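KaiC-like domain-containing protein (Pyrococcus horikoshii, PDB 3BS4) is of unknown function but probably has the RecA-type fold of KaiC-like proteins and binds a peptide of unknown identity. Local coordinates at residues 125-130 against 175-180; 159-164 against 194-199. All coordinates share one frame; numbering follows the deposited sequence.

Interaction 1 (125-130 with 175-180) and interaction 2 (159-164 with 194-199) lie apart on one chain, with centres 27 Å from each other and nearest atoms about 9 Å apart, without touching. Their segments alternate along the chain, and helix 157-173 of interaction 2 is followed directly by helix 175-178 of interaction 1. The bound peptide lies against interaction 1, where Lys127 and Tyr177 hydrogen-bond to its backbone. Near interaction 2 it meets Tyr163, which bonds to one of its polar side chains; this tyrosine is on segment 159-164 but is not part of the packing against 194-199.

Interaction 1: 125-130 against 175-180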
ATOM      1  N   ASP A 125       0.586  18.578  -1.306  1.00 20.12           N
ATOM      2  CA  ASP A 125      -0.626  19.212  -1.813  1.00 21.72           C
ATOM      3  C   ASP A 125      -1.902  18.547  -1.265  1.00 22.02           C
ATOM      4  O   ASP A 125      -2.831  19.258  -0.829  1.00 21.32           O
ATOM      5  CB  ASP A 125      -0.585  19.346  -3.333  1.00 23.30           C
ATOM      6  CG  ASP A 125       0.343  20.502  -3.790  1.00 27.88           C
ATOM      7  OD1 ASP A 125       0.850  21.266  -2.924  1.00 34.49           O
ATOM      8  OD2 ASP A 125       0.573  20.647  -5.008  1.00 35.95           O
ATOM      9  N   HIS A 126      -1.927  17.207  -1.223  1.00 21.12           N
ATOM     10  CA  HIS A 126      -3.064  16.472  -0.623  1.00 22.15           C
ATOM     11  C   HIS A 126      -3.215  16.831   0.829  1.00 21.15           C
ATOM     12  O   HIS A 126      -4.332  16.984   1.338  1.00 20.64           O
ATOM     13  CB  HIS A 126      -2.845  14.953  -0.548  1.00 23.83           C
ATOM     14  CG  HIS A 126      -2.506  14.283  -1.829  1.00 28.70           C
ATOM     15  ND1 HIS A 126      -2.809  14.808  -3.064  1.00 33.06           N
ATOM     16  CD2 HIS A 126      -1.915  13.086  -2.058  1.00 31.19           C
ATOM     17  CE1 HIS A 126      -2.403  13.967  -4.002  1.00 33.77           C
ATOM     18  NE2 HIS A 126      -1.861  12.916  -3.417  1.00 34.59           N
ATOM     19  N   LYS A 127      -2.091  16.869   1.538  1.00 19.80           N
ATOM     20  CA  LYS A 127      -2.139  17.053   2.978  1.00 18.84           C
ATOM     21  C   LYS A 127      -2.549  18.485   3.300  1.00 19.80           C
ATOM     22  O   LYS A 127      -3.160  18.731   4.330  1.00 19.82           O
ATOM     23  CB  LYS A 127      -0.786  16.744   3.620  1.00 18.85           C
ATOM     24  CG  LYS A 127      -0.464  15.258   3.622  1.00 17.74           C
ATOM     25  CD  LYS A 127       0.655  14.955   4.597  1.00 17.56           C
ATOM     26  CE  LYS A 127       1.064  13.469   4.548  1.00 18.04           C
ATOM     27  NZ  LYS A 127       2.208  13.249   5.480  1.00 20.51           N
ATOM     28  N   LYS A 128      -2.203  19.428   2.421  1.00 19.33           N
ATOM     29  CA  LYS A 128      -2.641  20.831   2.632  1.00 20.36           C
ATOM     30  C   LYS A 128      -4.161  20.921   2.535  1.00 19.84           C
ATOM     31  O   LYS A 128      -4.798  21.649   3.315  1.00 19.50           O
ATOM     32  CB  LYS A 128      -1.969  21.774   1.630  1.00 20.49           C
ATOM     33  CG  LYS A 128      -2.172  23.275   1.898  1.00 22.57           C
ATOM     34  CD  LYS A 128      -1.419  24.114   0.849  1.00 24.71           C
ATOM     35  CE  LYS A 128      -1.391  25.597   1.214  1.00 31.22           C
ATOM     36  NZ  LYS A 128      -0.907  25.790   2.617  1.00 33.42           N
ATOM     37  N   VAL A 129      -4.747  20.194   1.586  1.00 18.84           N
ATOM     38  CA  VAL A 129      -6.212  20.156   1.470  1.00 19.75           C
ATOM     39  C   VAL A 129      -6.819  19.554   2.745  1.00 19.20           C
ATOM     40  O   VAL A 129      -7.746  20.125   3.336  1.00 19.45           O
ATOM     41  CB  VAL A 129      -6.712  19.390   0.214  1.00 20.05           C
ATOM     42  CG1 VAL A 129      -8.230  19.344   0.169  1.00 21.04           C
ATOM     43  CG2 VAL A 129      -6.162  20.020  -1.067  1.00 21.57           C
ATOM     44  N   TRP A 130      -6.316  18.394   3.165  1.00 18.13           N
ATOM     45  CA  TRP A 130      -6.838  17.759   4.369  1.00 18.24           C
ATOM     46  C   TRP A 130      -6.719  18.667   5.570  1.00 18.17           C
ATOM     47  O   TRP A 130      -7.642  18.733   6.402  1.00 18.91           O
ATOM     48  CB  TRP A 130      -6.099  16.450   4.651  1.00 18.42           C
ATOM     49  CG  TRP A 130      -6.508  15.326   3.734  1.00 18.58           C
ATOM     50  CD1 TRP A 130      -7.747  15.099   3.221  1.00 19.92           C
ATOM     51  CD2 TRP A 130      -5.683  14.243   3.282  1.00 19.73           C
ATOM     52  NE1 TRP A 130      -7.749  13.950   2.460  1.00 19.54           N
ATOM     53  CE2 TRP A 130      -6.492  13.404   2.482  1.00 18.39           C
ATOM     54  CE3 TRP A 130      -4.338  13.906   3.473  1.00 18.29           C
ATOM     55  CZ2 TRP A 130      -5.998  12.251   1.865  1.00 20.10           C
ATOM     56  CZ3 TRP A 130      -3.848  12.760   2.854  1.00 20.50           C
ATOM     57  CH2 TRP A 130      -4.677  11.947   2.067  1.00 18.35           C
ATOM     58  N   PRO A 175       8.753  19.030   3.814  1.00 24.87           N
ATOM     59  CA  PRO A 175       7.575  19.503   4.558  1.00 25.12           C
ATOM     60  C   PRO A 175       6.383  18.560   4.538  1.00 24.62           C
ATOM     61  O   PRO A 175       5.638  18.507   5.512  1.00 25.10           O
ATOM     62  CB  PRO A 175       7.200  20.813   3.847  1.00 25.01           C
ATOM     63  CG  PRO A 175       8.429  21.262   3.189  1.00 26.39           C
ATOM     64  CD  PRO A 175       9.252  20.046   2.870  1.00 25.16           C
ATOM     65  N   ALA A 176       6.216  17.803   3.454  1.00 24.59           N
ATOM     66  CA  ALA A 176       5.106  16.843   3.360  1.00 24.93           C
ATOM     67  C   ALA A 176       5.091  15.861   4.527  1.00 25.41           C
ATOM     68  O   ALA A 176       4.043  15.348   4.904  1.00 24.40           O
ATOM     69  CB  ALA A 176       5.160  16.083   2.018  1.00 24.57           C
ATOM     70  N   TYR A 177       6.268  15.597   5.092  1.00 26.37           N
ATOM     71  CA  TYR A 177       6.403  14.618   6.167  1.00 27.98           C
ATOM     72  C   TYR A 177       6.757  15.224   7.507  1.00 29.36           C
ATOM     73  O   TYR A 177       6.603  14.574   8.544  1.00 30.12           O
ATOM     74  CB  TYR A 177       7.439  13.563   5.785  1.00 28.11           C
ATOM     75  CG  TYR A 177       7.065  12.953   4.485  1.00 27.06           C
ATOM     76  CD1 TYR A 177       6.065  11.987   4.439  1.00 27.96           C
ATOM     77  CD2 TYR A 177       7.625  13.399   3.289  1.00 26.11           C
ATOM     78  CE1 TYR A 177       5.666  11.443   3.267  1.00 28.88           C
ATOM     79  CE2 TYR A 177       7.215  12.850   2.075  1.00 28.12           C
ATOM     80  CZ  TYR A 177       6.222  11.867   2.095  1.00 27.25           C
ATOM     81  OH  TYR A 177       5.772  11.280   0.950  1.00 28.90           O
ATOM     82  N   LYS A 178       7.218  16.468   7.485  1.00 30.68           N
ATOM     83  CA  LYS A 178       7.675  17.110   8.716  1.00 32.03           C
ATOM     84  C   LYS A 178       6.726  18.183   9.243  1.00 31.98           C
ATOM     85  O   LYS A 178       6.749  18.491  10.432  1.00 33.19           O
ATOM     86  CB  LYS A 178       9.101  17.654   8.542  1.00 32.28           C
ATOM     87  CG  LYS A 178      10.125  16.580   8.178  1.00 34.13           C
ATOM     88  CD  LYS A 178      10.563  15.749   9.397  1.00 37.97           C
ATOM     89  CE  LYS A 178      10.708  14.276   9.024  1.00 40.17           C
ATOM     90  NZ  LYS A 178      11.786  13.561   9.790  1.00 41.93           N
ATOM     91  N   LYS A 179       5.892  18.742   8.368  1.00 31.73           N
ATOM     92  CA  LYS A 179       4.993  19.839   8.739  1.00 31.57           C
ATOM     93  C   LYS A 179       3.509  19.429   8.783  1.00 30.78           C
ATOM     94  O   LYS A 179       2.646  20.253   9.069  1.00 30.62           O
ATOM     95  CB  LYS A 179       5.201  21.042   7.799  1.00 32.68           C
ATOM     96  CG  LYS A 179       6.554  21.792   7.976  1.00 34.85           C
ATOM     97  CD  LYS A 179       7.759  20.927   7.578  1.00 37.77           C
ATOM     98  CE  LYS A 179       9.016  21.717   7.198  1.00 36.60           C
ATOM     99  NZ  LYS A 179      10.091  20.778   6.698  1.00 37.84           N
ATOM    100  N   TYR A 180       3.231  18.151   8.511  1.00 28.75           N
ATOM    101  CA  TYR A 180       1.873  17.592   8.548  1.00 28.03           C
ATOM    102  C   TYR A 180       1.915  16.239   9.242  1.00 26.94           C
ATOM    103  O   TYR A 180       2.990  15.645   9.318  1.00 26.39           O
ATOM    104  CB  TYR A 180       1.362  17.358   7.127  1.00 27.93           C
ATOM    105  CG  TYR A 180       1.233  18.607   6.313  1.00 28.96           C
ATOM    106  CD1 TYR A 180       0.080  19.386   6.403  1.00 28.39           C
ATOM    107  CD2 TYR A 180       2.252  19.021   5.456  1.00 27.97           C
ATOM    108  CE1 TYR A 180      -0.057  20.554   5.670  1.00 29.89           C
ATOM    109  CE2 TYR A 180       2.123  20.194   4.712  1.00 29.93           C
ATOM    110  CZ  TYR A 180       0.956  20.951   4.828  1.00 29.76           C
ATOM    111  OH  TYR A 180       0.789  22.105   4.099  1.00 31.73           O
TER
HETATM  112  O   HOH W   1      -0.726  24.300   5.019  1.00 40.72           O
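Lys127 reaches from helix 115-132 to the short helix 175-178, and it serves as a worked example of a lysine that packs along its stem and bonds at its tip. The direct polar contact is the hydrogen bond from Lys127 NZ to Ala176 O, 2.8 Å long. The ammonium approaches the carbonyl at a C=O...N angle of 157°, somewhat tilted from its plane. Beyond CG the lysine is fully extended, which carries NZ across the gap between the two backbones. There NZ also donates to Pro181 O and to the backbone of the bound peptide, so a largely buried charge is gripped by several polar partners at once.

The stem is held by aromatic packing. Lys127 CB sits over one face of the Tyr180 ring, 4.1 Å from its centroid and 20° off the ring normal, a CH-pi contact. Farther along the chain, Lys127 CD rests 3.6 Å from Tyr180 CB, so the tyrosine flanks the aliphatic part of the lysine before the ammonium departs toward its acceptors.

A water joins the exposed Lys128 to Tyr180. Tyr180 OH lies 3.7 Å from Lys128 CB, and a water 2.8 Å from that OH accepts a hydrogen bond from Lys128 NZ, also at 2.8 Å. Lys128 is extended until its last torsion, where a bend (chi4 51°) places NZ beside this water.

Beside the lysine tip, Tyr177 OH hydrogen-bonds to the peptide backbone, and the His126 ring meets an aromatic side chain of the peptide. The contact thus forms part of a peptide-binding site on the KaiC-like domain, in which a buried lysine joins two helical segments to the ligand backbone.

Interaction 2: 159-164 against 194-199; sequences ETLRYL and DKRVLL
Val197 N donates to Asp194 OD2 over 2.9 Å, with an N-H...O angle of 156° and the anti lone pair of the carboxylate oxygen as acceptor. This is an N-cap: Asp194 closes the start of helix 195-204, whose first turn packs against helix 157-173. The two helices belong to successive beta-alpha-beta crossovers of a sheet whose strand order is consistent with a RecA-like fold; helix 157-173 links the neighbouring parallel strands 141-146 and 184-190. The axes of the two short helical segments run nearly parallel, 9° apart, at a closest approach of 9.8 Å. The pair illustrates how apolar side chains can fill the groove between parallel helices.

Leu161 carries most of the contact on its own helix, with each methyl given a separate task. Its CD1 stands 4.1 Å above the plane of the Arg196 guanidinium, over the centre of the face. The arginine reaches this position through a bend at its third torsion. A salt bridge from Arg196 NH2 to Glu158 ties the same two helices one residue before segment 159-164 and helps to fix the group beneath the leucine. Leu161 CD2 turns instead to the backbone and lies 3.8 Å from Val197 CA. An alanine here removes both methyls, which would probably leave that guanidinium face without its cover and open a gap beside Val197.

The deeper side of the groove belongs to Val197. Its CG2 meets Leu161 CG, whereas CG1, placed anti to the backbone N (chi1 -179°), points between two residues of the facing helix. Thr160 turns its methyl toward Val197 while its hydroxyl bonds to Thr156 O, just before the helix. Val197 CG1 is met by Thr160 CG2 at 3.7 Å and by Leu164 CD1 at 4.0 Å.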
ATOM      1  N   GLU A 159      18.538   1.192 -10.637  1.00 20.28           N
ATOM      2  CA  GLU A 159      17.778   2.440 -10.537  1.00 20.32           C
ATOM      3  C   GLU A 159      16.752   2.379  -9.418  1.00 18.96           C
ATOM      4  O   GLU A 159      16.576   3.356  -8.685  1.00 18.09           O
ATOM      5  CB  GLU A 159      17.081   2.760 -11.866  1.00 20.23           C
ATOM      6  CG  GLU A 159      18.026   3.303 -12.934  1.00 22.23           C
ATOM      7  CD  GLU A 159      17.447   3.289 -14.345  1.00 23.95           C
ATOM      8  OE1 GLU A 159      16.359   2.714 -14.587  1.00 24.79           O
ATOM      9  OE2 GLU A 159      18.110   3.857 -15.257  1.00 28.96           O
ATOM     10  N   THR A 160      16.083   1.232  -9.289  1.00 17.25           N
ATOM     11  CA  THR A 160      15.052   1.070  -8.253  1.00 16.92           C
ATOM     12  C   THR A 160      15.683   1.112  -6.867  1.00 17.28           C
ATOM     13  O   THR A 160      15.162   1.745  -5.956  1.00 16.47           O
ATOM     14  CB  THR A 160      14.252  -0.233  -8.482  1.00 16.57           C
ATOM     15  OG1 THR A 160      13.731  -0.228  -9.821  1.00 16.50           O
ATOM     16  CG2 THR A 160      13.113  -0.363  -7.482  1.00 18.47           C
ATOM     17  N   LEU A 161      16.848   0.484  -6.721  1.00 17.61           N
ATOM     18  CA  LEU A 161      17.535   0.514  -5.435  1.00 17.40           C
ATOM     19  C   LEU A 161      17.943   1.926  -5.047  1.00 17.70           C
ATOM     20  O   LEU A 161      17.794   2.315  -3.890  1.00 17.94           O
ATOM     21  CB  LEU A 161      18.744  -0.430  -5.465  1.00 17.73           C
ATOM     22  CG  LEU A 161      18.329  -1.911  -5.390  1.00 17.70           C
ATOM     23  CD1 LEU A 161      19.422  -2.845  -5.899  1.00 19.55           C
ATOM     24  CD2 LEU A 161      17.913  -2.309  -3.973  1.00 19.06           C
ATOM     25  N   ARG A 162      18.445   2.693  -6.008  1.00 17.94           N
ATOM     26  CA  ARG A 162      18.788   4.108  -5.766  1.00 18.78           C
ATOM     27  C   ARG A 162      17.540   4.918  -5.474  1.00 18.36           C
ATOM     28  O   ARG A 162      17.531   5.761  -4.580  1.00 18.28           O
ATOM     29  CB  ARG A 162      19.497   4.722  -6.976  1.00 20.09           C
ATOM     30  CG  ARG A 162      20.848   4.132  -7.248  1.00 24.44           C
ATOM     31  CD  ARG A 162      21.698   5.078  -8.111  1.00 30.49           C
ATOM     32  NE  ARG A 162      20.949   5.688  -9.214  1.00 35.62           N
ATOM     33  CZ  ARG A 162      20.918   5.216 -10.458  1.00 36.89           C
ATOM     34  NH1 ARG A 162      21.586   4.110 -10.771  1.00 37.69           N
ATOM     35  NH2 ARG A 162      20.214   5.853 -11.392  1.00 38.34           N
ATOM     36  N   TYR A 163      16.479   4.658  -6.237  1.00 17.49           N
ATOM     37  CA  TYR A 163      15.198   5.334  -6.026  1.00 16.66           C
ATOM     38  C   TYR A 163      14.656   5.162  -4.599  1.00 16.45           C
ATOM     39  O   TYR A 163      14.177   6.124  -3.973  1.00 16.63           O
ATOM     40  CB  TYR A 163      14.179   4.821  -7.056  1.00 16.73           C
ATOM     41  CG  TYR A 163      12.768   5.147  -6.692  1.00 16.35           C
ATOM     42  CD1 TYR A 163      12.270   6.444  -6.851  1.00 17.36           C
ATOM     43  CD2 TYR A 163      11.935   4.167  -6.154  1.00 16.36           C
ATOM     44  CE1 TYR A 163      10.964   6.756  -6.498  1.00 18.63           C
ATOM     45  CE2 TYR A 163      10.616   4.469  -5.790  1.00 15.57           C
ATOM     46  CZ  TYR A 163      10.150   5.777  -5.972  1.00 17.09           C
ATOM     47  OH  TYR A 163       8.862   6.132  -5.625  1.00 19.88           O
ATOM     48  N   LEU A 164      14.738   3.934  -4.088  1.00 15.81           N
ATOM     49  CA  LEU A 164      14.273   3.643  -2.733  1.00 15.55           C
ATOM     50  C   LEU A 164      15.047   4.464  -1.720  1.00 16.11           C
ATOM     51  O   LEU A 164      14.465   4.946  -0.745  1.00 16.18           O
ATOM     52  CB  LEU A 164      14.378   2.152  -2.373  1.00 15.92           C
ATOM     53  CG  LEU A 164      13.432   1.227  -3.147  1.00 16.24           C
ATOM     54  CD1 LEU A 164      13.849  -0.252  -2.973  1.00 16.69           C
ATOM     55  CD2 LEU A 164      11.983   1.459  -2.693  1.00 18.64           C
ATOM     56  N   ASP A 194      13.070  -9.398  -8.526  1.00 23.08           N
ATOM     57  CA  ASP A 194      14.480  -9.078  -8.268  1.00 23.03           C
ATOM     58  C   ASP A 194      14.778  -9.213  -6.792  1.00 22.51           C
ATOM     59  O   ASP A 194      14.247  -8.467  -5.974  1.00 21.96           O
ATOM     60  CB  ASP A 194      14.843  -7.673  -8.746  1.00 23.10           C
ATOM     61  CG  ASP A 194      16.340  -7.404  -8.648  1.00 26.03           C
ATOM     62  OD1 ASP A 194      17.060  -7.662  -9.637  1.00 26.57           O
ATOM     63  OD2 ASP A 194      16.808  -6.993  -7.559  1.00 26.82           O
ATOM     64  N   LYS A 195      15.645 -10.159  -6.450  1.00 22.19           N
ATOM     65  CA  LYS A 195      15.897 -10.463  -5.049  1.00 22.78           C
ATOM     66  C   LYS A 195      16.575  -9.320  -4.307  1.00 21.84           C
ATOM     67  O   LYS A 195      16.323  -9.118  -3.104  1.00 20.87           O
ATOM     68  CB  LYS A 195      16.709 -11.748  -4.905  1.00 23.43           C
ATOM     69  CG  LYS A 195      15.977 -13.011  -5.382  1.00 27.63           C
ATOM     70  CD  LYS A 195      16.579 -14.286  -4.780  1.00 34.32           C
ATOM     71  CE  LYS A 195      18.060 -14.457  -5.123  1.00 38.27           C
ATOM     72  NZ  LYS A 195      18.764 -15.286  -4.090  1.00 41.45           N
ATOM     73  N   ARG A 196      17.440  -8.575  -5.006  1.00 21.28           N
ATOM     74  CA  ARG A 196      18.124  -7.443  -4.368  1.00 20.48           C
ATOM     75  C   ARG A 196      17.156  -6.339  -3.997  1.00 19.73           C
ATOM     76  O   ARG A 196      17.253  -5.751  -2.918  1.00 19.47           O
ATOM     77  CB  ARG A 196      19.221  -6.865  -5.255  1.00 22.02           C
ATOM     78  CG  ARG A 196      20.412  -7.779  -5.392  1.00 24.04           C
ATOM     79  CD  ARG A 196      21.581  -7.029  -6.014  1.00 28.76           C
ATOM     80  NE  ARG A 196      21.246  -6.548  -7.351  1.00 31.51           N
ATOM     81  CZ  ARG A 196      21.848  -5.527  -7.953  1.00 34.79           C
ATOM     82  NH1 ARG A 196      22.823  -4.858  -7.344  1.00 36.91           N
ATOM     83  NH2 ARG A 196      21.466  -5.170  -9.167  1.00 35.82           N
ATOM     84  N   VAL A 197      16.236  -6.030  -4.896  1.00 18.61           N
ATOM     85  CA  VAL A 197      15.262  -4.977  -4.585  1.00 17.99           C
ATOM     86  C   VAL A 197      14.326  -5.447  -3.468  1.00 18.37           C
ATOM     87  O   VAL A 197      13.977  -4.690  -2.552  1.00 17.56           O
ATOM     88  CB  VAL A 197      14.452  -4.524  -5.826  1.00 18.13           C
ATOM     89  CG1 VAL A 197      13.473  -3.412  -5.420  1.00 18.32           C
ATOM     90  CG2 VAL A 197      15.385  -4.076  -6.961  1.00 19.92           C
ATOM     91  N   LEU A 198      13.929  -6.714  -3.526  1.00 18.44           N
ATOM     92  CA  LEU A 198      13.106  -7.276  -2.473  1.00 19.28           C
ATOM     93  C   LEU A 198      13.812  -7.241  -1.120  1.00 19.39           C
ATOM     94  O   LEU A 198      13.194  -6.986  -0.095  1.00 19.67           O
ATOM     95  CB  LEU A 198      12.720  -8.703  -2.855  1.00 19.23           C
ATOM     96  CG  LEU A 198      11.562  -9.417  -2.186  1.00 21.53           C
ATOM     97  CD1 LEU A 198      10.273  -8.595  -2.132  1.00 20.93           C
ATOM     98  CD2 LEU A 198      11.349 -10.728  -2.963  1.00 20.55           C
ATOM     99  N   LEU A 199      15.128  -7.465  -1.114  1.00 19.51           N
ATOM    100  CA  LEU A 199      15.912  -7.352   0.115  1.00 20.01           C
ATOM    101  C   LEU A 199      15.817  -5.946   0.719  1.00 18.90           C
ATOM    102  O   LEU A 199      15.666  -5.788   1.928  1.00 19.35           O
ATOM    103  CB  LEU A 199      17.375  -7.659  -0.195  1.00 21.66           C
ATOM    104  CG  LEU A 199      18.279  -8.319   0.830  1.00 24.46           C
ATOM    105  CD1 LEU A 199      17.637  -9.581   1.454  1.00 24.99           C
ATOM    106  CD2 LEU A 199      19.616  -8.653   0.150  1.00 22.87           C
TER